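Local coordinates for putative alpha-galactosidase/melibiase (Bacteroides fragilis, PDB 4OGZ), which probably hydrolyses terminal, non-reducing alpha-D-galactose residues from alpha-D-galactosides, at residues A395-D399 and H400-W404; C360-V364 and R365-D369; G37-P40 and I41-A45. One frame throughout, in Å; residues are numbered along the deposited sequence.

In the fold
The three contacts are local and follow the chain in the order contact 3, contact 2, contact 1. Contact 3 leads into strand 42-46 of the N-terminal Ig-like domain. Contact 2 follows strand 358-360 of the catalytic TIM barrel and leads to helix 369-375. Contact 1 is the hairpin of strands 393-397 and 401-407 in the C-terminal beta sandwich. No two of them touch. Centres of contacts 2 and 3 lie about 26 Å apart, those of 1 and 2 about 31 Å, and those of 1 and 3 about 43 Å. Contact 2 thus belongs to the central barrel, and the other two to the beta domains that accompany it.

Contact 1: A395-D399 and H400-W404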
loop_
_atom_site.group_PDB
_atom_site.type_symbol
_atom_site.label_atom_id
_atom_site.label_comp_id
_atom_site.label_asym_id
_atom_site.label_seq_id
_atom_site.Cartn_x
_atom_site.Cartn_y
_atom_site.Cartn_z
ATOM N N ALA A 395 15.724 15.249 -3.929
ATOM C CA ALA A 395 16.569 16.128 -4.706
ATOM C C ALA A 395 17.577 16.915 -3.896
ATOM O O ALA A 395 18.681 17.152 -4.370
ATOM C CB ALA A 395 15.707 17.098 -5.449
ATOM N N ILE A 396 17.153 17.376 -2.713
ATOM C CA ILE A 396 17.921 18.195 -1.842
ATOM C C ILE A 396 17.682 17.724 -0.404
ATOM O O ILE A 396 16.538 17.696 0.040
ATOM C CB ILE A 396 17.499 19.662 -1.893
ATOM C CG1 ILE A 396 17.655 20.201 -3.318
ATOM C CG2 ILE A 396 18.340 20.486 -0.935
ATOM C CD1 ILE A 396 17.252 21.639 -3.470
ATOM N N ARG A 397 18.748 17.307 0.286
ATOM C CA ARG A 397 18.692 17.028 1.747
ATOM C C ARG A 397 19.489 18.112 2.438
ATOM O O ARG A 397 20.715 18.049 2.498
ATOM C CB ARG A 397 19.228 15.649 2.098
ATOM C CG ARG A 397 19.024 15.292 3.579
ATOM C CD ARG A 397 19.951 14.191 4.079
ATOM N NE ARG A 397 19.587 13.828 5.450
ATOM C CZ ARG A 397 19.945 14.516 6.537
ATOM N NH1 ARG A 397 20.713 15.601 6.430
ATOM N NH2 ARG A 397 19.537 14.125 7.749
ATOM N N ALA A 398 18.802 19.167 2.891
ATOM C CA ALA A 398 19.486 20.305 3.466
ATOM C C ALA A 398 19.651 19.967 4.911
ATOM O O ALA A 398 19.323 18.862 5.311
ATOM C CB ALA A 398 18.699 21.613 3.273
ATOM N N ASP A 399 20.171 20.882 5.710
ATOM C CA ASP A 399 20.338 20.568 7.147
ATOM C C ASP A 399 18.997 20.445 7.894
ATOM O O ASP A 399 18.855 19.600 8.766
ATOM C CB ASP A 399 21.250 21.593 7.826
ATOM C CG ASP A 399 22.687 21.100 7.924
ATOM O OD1 ASP A 399 23.006 20.007 7.362
ATOM O OD2 ASP A 399 23.480 21.789 8.601
ATOM N N HIS A 400 18.007 21.246 7.505
ATOM C CA HIS A 400 16.730 21.297 8.205
ATOM C C HIS A 400 15.520 20.857 7.395
ATOM O O HIS A 400 14.426 20.741 7.941
ATOM C CB HIS A 400 16.496 22.727 8.661
ATOM C CG HIS A 400 17.533 23.216 9.607
ATOM N ND1 HIS A 400 17.870 24.547 9.715
ATOM C CD2 HIS A 400 18.331 22.544 10.473
ATOM C CE1 HIS A 400 18.837 24.673 10.607
ATOM N NE2 HIS A 400 19.137 23.472 11.075
ATOM N N TYR A 401 15.689 20.638 6.097
ATOM C CA TYR A 401 14.555 20.334 5.275
ATOM C C TYR A 401 14.996 19.508 4.123
ATOM O O TYR A 401 16.169 19.453 3.803
ATOM C CB TYR A 401 13.894 21.642 4.749
ATOM C CG TYR A 401 14.751 22.431 3.784
ATOM C CD1 TYR A 401 14.803 22.080 2.451
ATOM C CD2 TYR A 401 15.536 23.503 4.216
ATOM C CE1 TYR A 401 15.605 22.746 1.567
ATOM C CE2 TYR A 401 16.344 24.200 3.321
ATOM C CZ TYR A 401 16.376 23.810 2.001
ATOM O OH TYR A 401 17.153 24.473 1.072
ATOM N N ASP A 402 14.014 18.930 3.474
ATOM C CA ASP A 402 14.170 18.193 2.251
ATOM C C ASP A 402 13.319 18.807 1.169
ATOM O O ASP A 402 12.275 19.395 1.425
ATOM C CB ASP A 402 13.621 16.787 2.380
ATOM C CG ASP A 402 14.379 15.910 3.326
ATOM O OD1 ASP A 402 15.514 16.224 3.733
ATOM O OD2 ASP A 402 13.816 14.840 3.651
ATOM N N VAL A 403 13.745 18.595 -0.067
ATOM C CA VAL A 403 12.892 18.793 -1.188
ATOM C C VAL A 403 12.886 17.479 -1.967
ATOM O O VAL A 403 13.937 16.986 -2.334
ATOM C CB VAL A 403 13.373 19.962 -2.050
ATOM C CG1 VAL A 403 12.495 20.081 -3.281
ATOM C CG2 VAL A 403 13.351 21.261 -1.243
ATOM N N TRP A 404 11.693 16.904 -2.162
ATOM C CA TRP A 404 11.512 15.642 -2.862
ATOM C C TRP A 404 10.757 15.909 -4.157
ATOM O O TRP A 404 9.913 16.791 -4.189
ATOM C CB TRP A 404 10.735 14.640 -2.044
ATOM C CG TRP A 404 11.387 14.113 -0.780
ATOM C CD1 TRP A 404 11.564 14.778 0.389
ATOM C CD2 TRP A 404 11.861 12.768 -0.549
ATOM N NE1 TRP A 404 12.153 13.944 1.325
ATOM C CE2 TRP A 404 12.362 12.716 0.764
ATOM C CE3 TRP A 404 11.959 11.622 -1.351
ATOM C CZ2 TRP A 404 12.905 11.535 1.325
ATOM C CZ3 TRP A 404 12.505 10.470 -0.817
ATOM C CH2 TRP A 404 12.956 10.426 0.529
#
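Ala398 and Tyr401 meet at the tight end of a beta hairpin. The methyl CB of Ala398 sits over the face of the Tyr401 ring, 3.5 Å from its centroid, in a CH-pi contact. Tyr401 CG lies between its own backbone N and carbonyl carbon (chi1 67°), and this brings the ring under the methyl. Ile396 CG2 approaches the same ring obliquely. Further along this face, Ile396 CB and Val403 CB pack 4.1 Å apart.

Arg397 and Asp402 share the other face as a non-hydrogen-bonded pair. Their flat groups are turned 58° against each other. Arg397 is extended and passes Asp402 with its stem: CG is 3.6 Å from Asp402 OD1, while Arg397 NE is 5.0 Å from that oxygen. The polar ends have other partners: Arg397 NE forms a salt bridge with Glu301 and Asp402 OD1 one with Arg420. Asp402 OD2 takes a 3.0 Å hydrogen bond from Trp404 NE1, on its anti side and tilted out of the carboxylate plane.

The backbone holds the hairpin together. Ala398 N binds Tyr401 O at 2.8 Å and Val403 N binds Ile396 O at 2.9 Å. Ala395 and Ile396 both face Val403, a classic beta bulge.

Strand 393-397 is an edge strand of its sheet. Strand 401-407 pairs on its other side with strand 413-419. Tyr401 and Val403 also touch strand 425-429, and Trp404 reaches helix 341-353 of the barrel domain.

Contact 2: C360-V364 and R365-D369; sequences CGNDV and RQMND
Asp363 to Gln366 form a type I beta turn in the loop that leaves barrel strand 358-360 and runs to helix 369-375. The turn is closed by a weak hydrogen bond from Gln366 N to Asp363 O.

A salt bridge braces it from outside. Arg365 grips the Asp363 carboxylate side-on: NE binds Asp363 OD1 at 2.8 Å, and NH2 binds Asp363 OD2, also at 2.8 Å. OD1 uses its syn lone pair, and the two planes are 35° apart. The bend in the arginine chain (chi3 -46°) folds the guanidinium back to its partner. Asp363 OD1 also accepts Arg365 N at 3.1 Å, from above the carboxylate plane, which makes an Asx turn. The remaining nitrogen, Arg365 NH1, goes to Gln121.

Met367, a selenomethionine, packs across Asn362 and Val364. It crosses Asn362 at about a right angle, with SE 3.5 Å from Asn362 ND2. Its CE lies against Val364, 3.5 Å from Val364 O and 4.1 Å from Val364 CB. Just beyond, Asn368 caps helix 369-375 through OD1, which accepts Thr371 N.

Three N-H groups of one residue thus converge on a single carboxylate. This restrains the rotation of the Asp363 carboxylate and adds a second tie across the turn, and would probably favour the ionised acid.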
loop_
_atom_site.group_PDB
_atom_site.type_symbol
_atom_site.label_atom_id
_atom_site.label_comp_id
_atom_site.label_asym_id
_atom_site.label_seq_id
_atom_site.Cartn_x
_atom_site.Cartn_y
_atom_site.Cartn_z
ATOM N N CYS A 360 -2.407 0.781 5.987
ATOM C CA CYS A 360 -2.713 1.407 7.277
ATOM C C CYS A 360 -2.526 0.445 8.403
ATOM O O CYS A 360 -2.853 -0.752 8.314
ATOM C CB CYS A 360 -4.145 1.972 7.336
ATOM S SG CYS A 360 -4.611 3.028 5.942
ATOM N N GLY A 361 -2.100 1.008 9.533
ATOM C CA GLY A 361 -1.856 0.232 10.739
ATOM C C GLY A 361 -2.742 0.600 11.894
ATOM O O GLY A 361 -2.686 -0.057 12.918
ATOM N N ASN A 362 -3.572 1.625 11.723
ATOM C CA ASN A 362 -4.521 2.037 12.752
ATOM C C ASN A 362 -5.773 1.192 12.712
ATOM O O ASN A 362 -5.937 0.361 11.825
ATOM C CB ASN A 362 -4.894 3.518 12.569
ATOM C CG ASN A 362 -5.546 3.799 11.206
ATOM O OD1 ASN A 362 -5.029 3.415 10.162
ATOM N ND2 ASN A 362 -6.679 4.496 11.227
ATOM N N ASP A 363 -6.661 1.427 13.659
ATOM C CA ASP A 363 -7.995 0.813 13.653
ATOM C C ASP A 363 -8.921 1.625 12.784
ATOM O O ASP A 363 -9.459 2.613 13.224
ATOM C CB ASP A 363 -8.568 0.715 15.086
ATOM C CG ASP A 363 -9.860 -0.112 15.161
ATOM O OD1 ASP A 363 -10.379 -0.575 14.129
ATOM O OD2 ASP A 363 -10.345 -0.354 16.294
ATOM N N VAL A 364 -9.119 1.183 11.543
ATOM C CA VAL A 364 -9.954 1.904 10.600
ATOM C C VAL A 364 -11.469 1.797 10.916
ATOM O O VAL A 364 -12.263 2.489 10.307
ATOM C CB VAL A 364 -9.663 1.478 9.112
ATOM C CG1 VAL A 364 -8.221 1.747 8.751
ATOM C CG2 VAL A 364 -9.967 0.017 8.862
ATOM N N ARG A 365 -11.867 0.970 11.879
ATOM C CA ARG A 365 -13.281 0.918 12.289
ATOM C C ARG A 365 -13.742 2.209 12.961
ATOM O O ARG A 365 -14.912 2.478 13.038
ATOM C CB ARG A 365 -13.538 -0.271 13.204
ATOM C CG ARG A 365 -13.308 -1.623 12.537
ATOM C CD ARG A 365 -13.269 -2.776 13.526
ATOM N NE ARG A 365 -12.430 -2.467 14.670
ATOM C CZ ARG A 365 -12.366 -3.199 15.772
ATOM N NH1 ARG A 365 -13.076 -4.314 15.896
ATOM N NH2 ARG A 365 -11.574 -2.819 16.760
ATOM N N GLN A 366 -12.817 3.011 13.446
ATOM C CA GLN A 366 -13.182 4.240 14.114
ATOM C C GLN A 366 -12.045 5.211 14.022
ATOM O O GLN A 366 -10.951 4.935 14.513
ATOM C CB GLN A 366 -13.490 3.941 15.570
ATOM C CG GLN A 366 -13.428 5.132 16.522
ATOM C CD GLN A 366 -14.128 4.835 17.837
ATOM O OE1 GLN A 366 -13.572 4.132 18.676
ATOM N NE2 GLN A 366 -15.360 5.333 18.011
HETATM N N MSE A 367 -12.287 6.335 13.365
HETATM C CA MSE A 367 -11.246 7.312 13.087
HETATM C C MSE A 367 -11.705 8.692 13.382
HETATM O O MSE A 367 -12.857 9.035 13.153
HETATM C CB MSE A 367 -10.929 7.189 11.586
HETATM C CG MSE A 367 -9.890 6.113 11.379
HETATM SE SE MSE A 367 -9.346 6.003 9.498
HETATM C CE MSE A 367 -11.059 5.368 8.776
ATOM N N ASN A 368 -10.813 9.536 13.873
ATOM C CA ASN A 368 -11.194 10.942 14.040
ATOM C C ASN A 368 -11.025 11.686 12.711
ATOM O O ASN A 368 -10.381 11.183 11.794
ATOM C CB ASN A 368 -10.439 11.607 15.198
ATOM C CG ASN A 368 -8.931 11.587 15.024
ATOM O OD1 ASN A 368 -8.424 11.758 13.929
ATOM N ND2 ASN A 368 -8.206 11.405 16.129
ATOM N N ASP A 369 -11.630 12.862 12.619
ATOM C CA ASP A 369 -11.622 13.643 11.384
ATOM C C ASP A 369 -10.222 13.975 10.917
ATOM O O ASP A 369 -9.974 13.989 9.713
ATOM C CB ASP A 369 -12.378 14.966 11.573
ATOM C CG ASP A 369 -13.839 14.765 11.938
ATOM O OD1 ASP A 369 -14.402 13.674 11.669
ATOM O OD2 ASP A 369 -14.425 15.715 12.486
#

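Contact 3: G37-P40 and I41-A45; sequences GERP and IKWHA
Ile41 packs its long branch against Arg39, in the stretch that leads from strand 28-36 into strand 42-46. Its CB stays close to Pro40, the preceding residue. At CB the branches part. CG2 turns to Trp43 and sits over the centre of its ring, 3.5 Å above the plane. CG1 goes the other way, beside the backbone N (chi1 -77°), and comes within 3.3 Å of Glu38 O. The tip, CD1, then lies over one face of the Arg39 guanidinium, toward its rim, and is 3.3 Å from Arg39 NH1. Gly37 O is 4.0 Å from the same CD1.

Arg39 is held flat against this methyl by its own bonds. The chain bends at chi2 (49°). NH1 then reaches back to Gly37 O in a hydrogen bond of 2.8 Å, nearly in the guanidinium plane. NH1 also binds Thr35 O, and NH2 forms a salt bridge with Asp133. NH2 lies at the edge of the Trp43 ring, 4.5 Å from Trp43 CZ2. Trp43 NE1 itself binds Thr35 OG1. The Arg39-Pro40 peptide bond is cis.

NH1 and NH2 have polar partners, while one face of the guanidinium lies against the Ile41 methyl. Its charge is answered by Asp133. Asp133 lies between helix 116-128 and strand 138-140 of the barrel domain, so this salt bridge crosses from the Ig-like domain to the barrel.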
loop_
_atom_site.group_PDB
_atom_site.type_symbol
_atom_site.label_atom_id
_atom_site.label_comp_id
_atom_site.label_asym_id
_atom_site.label_seq_id
_atom_site.Cartn_x
_atom_site.Cartn_y
_atom_site.Cartn_z
ATOM N N GLY A 37 -18.712 9.655 -5.022
ATOM C CA GLY A 37 -19.970 10.281 -5.445
ATOM C C GLY A 37 -21.188 9.820 -4.652
ATOM O O GLY A 37 -21.171 8.797 -3.982
ATOM N N GLU A 38 -22.260 10.566 -4.786
ATOM C CA GLU A 38 -23.506 10.201 -4.150
ATOM C C GLU A 38 -24.001 8.836 -4.628
ATOM O O GLU A 38 -23.906 8.494 -5.787
ATOM C CB GLU A 38 -24.560 11.260 -4.423
ATOM C CG GLU A 38 -25.853 11.026 -3.648
ATOM C CD GLU A 38 -26.908 12.116 -3.834
ATOM O OE1 GLU A 38 -26.704 13.248 -3.321
ATOM O OE2 GLU A 38 -27.950 11.839 -4.469
ATOM N N ARG A 39 -24.533 8.068 -3.694
ATOM C CA ARG A 39 -25.127 6.778 -3.980
ATOM C C ARG A 39 -26.635 6.913 -4.186
ATOM O O ARG A 39 -27.251 7.827 -3.663
ATOM C CB ARG A 39 -24.846 5.810 -2.821
ATOM C CG ARG A 39 -23.614 4.952 -3.001
ATOM C CD ARG A 39 -22.366 5.731 -3.404
ATOM N NE ARG A 39 -21.283 4.800 -3.663
ATOM C CZ ARG A 39 -20.034 5.130 -3.977
ATOM N NH1 ARG A 39 -19.679 6.403 -4.125
ATOM N NH2 ARG A 39 -19.141 4.167 -4.184
ATOM N N PRO A 40 -27.248 5.977 -4.905
ATOM C CA PRO A 40 -26.615 4.822 -5.514
ATOM C C PRO A 40 -25.896 5.183 -6.804
ATOM O O PRO A 40 -26.192 6.208 -7.430
ATOM C CB PRO A 40 -27.789 3.878 -5.796
ATOM C CG PRO A 40 -28.978 4.745 -5.848
ATOM C CD PRO A 40 -28.708 5.948 -5.015
ATOM N N ILE A 41 -24.928 4.337 -7.145
ATOM C CA ILE A 41 -24.159 4.434 -8.368
ATOM C C ILE A 41 -24.376 3.178 -9.194
ATOM O O ILE A 41 -24.527 2.099 -8.661
ATOM C CB ILE A 41 -22.674 4.629 -8.017
ATOM C CG1 ILE A 41 -22.467 6.077 -7.587
ATOM C CG2 ILE A 41 -21.756 4.287 -9.183
ATOM C CD1 ILE A 41 -21.070 6.416 -7.157
ATOM N N LYS A 42 -24.371 3.332 -10.511
ATOM C CA LYS A 42 -24.364 2.210 -11.430
ATOM C C LYS A 42 -23.159 2.320 -12.368
ATOM O O LYS A 42 -22.852 3.400 -12.868
ATOM C CB LYS A 42 -25.633 2.199 -12.283
ATOM C CG LYS A 42 -26.180 0.821 -12.592
ATOM C CD LYS A 42 -27.249 0.899 -13.668
ATOM C CE LYS A 42 -27.605 -0.486 -14.196
ATOM N NZ LYS A 42 -28.984 -0.561 -14.747
ATOM N N TRP A 43 -22.524 1.191 -12.639
ATOM C CA TRP A 43 -21.308 1.172 -13.409
ATOM C C TRP A 43 -21.535 0.509 -14.757
ATOM O O TRP A 43 -22.414 -0.334 -14.916
ATOM C CB TRP A 43 -20.236 0.390 -12.681
ATOM C CG TRP A 43 -19.614 1.062 -11.558
ATOM C CD1 TRP A 43 -18.480 1.803 -11.575
ATOM C CD2 TRP A 43 -20.054 1.019 -10.191
ATOM N NE1 TRP A 43 -18.182 2.236 -10.293
ATOM C CE2 TRP A 43 -19.135 1.759 -9.431
ATOM C CE3 TRP A 43 -21.118 0.418 -9.540
ATOM C CZ2 TRP A 43 -19.256 1.908 -8.021
ATOM C CZ3 TRP A 43 -21.245 0.576 -8.151
ATOM C CH2 TRP A 43 -20.314 1.301 -7.421
ATOM N N HIS A 44 -20.725 0.904 -15.724
ATOM C CA HIS A 44 -20.734 0.272 -17.032
ATOM C C HIS A 44 -19.317 0.112 -17.486
ATOM O O HIS A 44 -18.433 0.891 -17.107
ATOM C CB HIS A 44 -21.564 1.085 -18.058
ATOM C CG HIS A 44 -22.977 1.283 -17.627
ATOM N ND1 HIS A 44 -23.998 0.434 -18.004
ATOM C CD2 HIS A 44 -23.527 2.184 -16.773
ATOM C CE1 HIS A 44 -25.125 0.834 -17.439
ATOM N NE2 HIS A 44 -24.867 1.894 -16.689
ATOM N N ALA A 45 -19.102 -0.939 -18.268
ATOM C CA ALA A 45 -17.803 -1.192 -18.815
ATOM C C ALA A 45 -17.974 -1.535 -20.276
ATOM O O ALA A 45 -18.827 -2.320 -20.618
ATOM C CB ALA A 45 -17.133 -2.329 -18.082
#